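Prolyl-tRNA synthetase (PDB 3IAL) probably charges tRNA(Pro) with L-proline, using ATP and passing through a prolyl-adenylate intermediate. Local coordinates at residues 302-307 and 323-328. Residues are numbered along the deposited sequence; the frame is centred on the assembly and turned at random.
Sequences VVIIPI and GKVNEI
With CG1 of Ile304 turned beside its own backbone N (chi1 -50°) and the chain beyond it extended, the residue divides its reach: CG2 goes to Val325, and CD1, at the end of the longer branch, goes to Ile328. The pair of elements opens the beta-alpha-beta unit of the anticodon-binding domain, in which strand 302-307 leads into helix 315-334, and the helix returns to strand 340-342, parallel to the first. As such a crossover requires, the helix segment runs almost antiparallel to the strand, at 168°, with the axes 9.2 Å apart, a spacing filled by branched aliphatic side chains. Ile304 suits the middle of the strand because its two arms span nearly one helical turn, from Val325 to Ile328. Ile304 CG2 lies 3.7 Å from Val325 CG1 and 4.0 Å from Val325 CG2. Compact and branched at CB, Val325 fits where the backbones come nearest; its side chain also touches Ile342 and Val368, tying the helix to strands on both sides of 302-307. Toward the C-terminal end of the strand, Pro306 continues the apolar surface with a compact ring, and Pro306 CG comes within 4.5 Å of Val325 CG2, a looser touch. The opposite face of the sheet is covered by helix 350-359, where Ile305 packs on Met350 and Lys353. Further along helix 315-334, Ile328 has branches enough to face both the strand and helix 395-399, where it touches Val398 and Met399. CG2 of Ile328, set anti to its backbone N, lies 3.5 Å from Ile304 CD1.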
loop_
_atom_site.group_PDB
_atom_site.type_symbol
_atom_site.label_atom_id
_atom_site.label_comp_id
_atom_site.label_asym_id
_atom_site.label_seq_id
_atom_site.Cartn_x
_atom_site.Cartn_y
_atom_site.Cartn_z
ATOM N N VAL B 302 9.880 -15.824 13.981
ATOM C CA VAL B 302 10.198 -16.982 14.815
ATOM C C VAL B 302 9.358 -18.187 14.414
ATOM O O VAL B 302 8.141 -18.098 14.319
ATOM C CB VAL B 302 9.909 -16.693 16.299
ATOM C CG1 VAL B 302 10.163 -17.938 17.151
ATOM C CG2 VAL B 302 10.740 -15.516 16.797
ATOM N N VAL B 303 10.010 -19.318 14.180
ATOM C CA VAL B 303 9.276 -20.563 13.970
ATOM C C VAL B 303 9.490 -21.459 15.187
ATOM O O VAL B 303 10.626 -21.738 15.569
ATOM C CB VAL B 303 9.680 -21.275 12.665
ATOM C CG1 VAL B 303 11.195 -21.557 12.617
ATOM C CG2 VAL B 303 8.854 -22.555 12.491
ATOM N N ILE B 304 8.397 -21.886 15.809
ATOM C CA ILE B 304 8.479 -22.759 16.972
ATOM C C ILE B 304 8.185 -24.168 16.501
ATOM O O ILE B 304 7.159 -24.413 15.882
ATOM C CB ILE B 304 7.482 -22.351 18.075
ATOM C CG1 ILE B 304 7.581 -20.854 18.374
ATOM C CG2 ILE B 304 7.752 -23.126 19.344
ATOM C CD1 ILE B 304 6.664 -20.392 19.511
ATOM N N ILE B 305 9.094 -25.094 16.788
ATOM C CA ILE B 305 8.970 -26.465 16.312
ATOM C C ILE B 305 8.837 -27.444 17.481
ATOM O O ILE B 305 9.767 -27.600 18.270
ATOM C CB ILE B 305 10.172 -26.861 15.437
ATOM C CG1 ILE B 305 10.269 -25.927 14.222
ATOM C CG2 ILE B 305 10.040 -28.320 14.967
ATOM C CD1 ILE B 305 11.579 -26.040 13.450
ATOM N N PRO B 306 7.668 -28.087 17.610
ATOM C CA PRO B 306 7.551 -29.178 18.571
ATOM C C PRO B 306 8.383 -30.370 18.109
ATOM O O PRO B 306 8.261 -30.777 16.962
ATOM C CB PRO B 306 6.053 -29.528 18.552
ATOM C CG PRO B 306 5.397 -28.543 17.660
ATOM C CD PRO B 306 6.435 -27.891 16.835
ATOM N N ILE B 307 9.241 -30.900 18.978
ATOM C CA ILE B 307 10.060 -32.058 18.626
ATOM C C ILE B 307 9.680 -33.279 19.453
ATOM O O ILE B 307 9.135 -33.154 20.559
ATOM C CB ILE B 307 11.587 -31.782 18.746
ATOM C CG1 ILE B 307 12.007 -31.482 20.186
ATOM C CG2 ILE B 307 11.997 -30.650 17.822
ATOM C CD1 ILE B 307 13.508 -31.256 20.343
ATOM N N GLY B 323 0.836 -27.712 24.096
ATOM C CA GLY B 323 0.266 -26.691 24.973
ATOM C C GLY B 323 1.227 -25.563 25.333
ATOM O O GLY B 323 0.840 -24.392 25.336
ATOM N N LYS B 324 2.476 -25.903 25.641
ATOM C CA LYS B 324 3.467 -24.891 26.015
ATOM C C LYS B 324 3.952 -24.101 24.799
ATOM O O LYS B 324 4.190 -22.901 24.899
ATOM C CB LYS B 324 4.656 -25.530 26.738
ATOM C CG LYS B 324 5.627 -24.529 27.379
ATOM C CD LYS B 324 5.027 -23.778 28.566
ATOM C CE LYS B 324 4.736 -24.698 29.744
ATOM N NZ LYS B 324 4.408 -23.925 30.973
ATOM N N VAL B 325 4.108 -24.782 23.663
ATOM C CA VAL B 325 4.416 -24.117 22.396
ATOM C C VAL B 325 3.417 -22.983 22.105
ATOM O O VAL B 325 3.815 -21.909 21.656
ATOM C CB VAL B 325 4.473 -25.138 21.221
ATOM C CG1 VAL B 325 4.371 -24.444 19.865
ATOM C CG2 VAL B 325 5.756 -25.968 21.304
ATOM N N ASN B 326 2.135 -23.217 22.394
ATOM C CA ASN B 326 1.089 -22.204 22.204
ATOM C C ASN B 326 1.221 -21.018 23.163
ATOM O O ASN B 326 1.049 -19.874 22.755
ATOM C CB ASN B 326 -0.310 -22.828 22.331
ATOM C CG ASN B 326 -0.648 -23.767 21.174
ATOM O OD1 ASN B 326 -0.219 -23.561 20.047
ATOM N ND2 ASN B 326 -1.436 -24.800 21.458
ATOM N N GLU B 327 1.531 -21.292 24.428
ATOM C CA GLU B 327 1.753 -20.232 25.415
ATOM C C GLU B 327 2.975 -19.377 25.077
ATOM O O GLU B 327 2.986 -18.175 25.352
ATOM C CB GLU B 327 1.924 -20.812 26.822
ATOM C CG GLU B 327 0.689 -21.498 27.388
ATOM C CD GLU B 327 0.964 -22.152 28.732
ATOM O OE1 GLU B 327 1.663 -21.530 29.563
ATOM O OE2 GLU B 327 0.488 -23.287 28.957
ATOM N N ILE B 328 4.010 -20.003 24.514
ATOM C CA ILE B 328 5.164 -19.268 24.002
ATOM C C ILE B 328 4.738 -18.412 22.805
ATOM O O ILE B 328 5.002 -17.212 22.772
ATOM C CB ILE B 328 6.315 -20.208 23.595
ATOM C CG1 ILE B 328 6.935 -20.861 24.837
ATOM C CG2 ILE B 328 7.390 -19.453 22.837
ATOM C CD1 ILE B 328 8.101 -21.792 24.523
#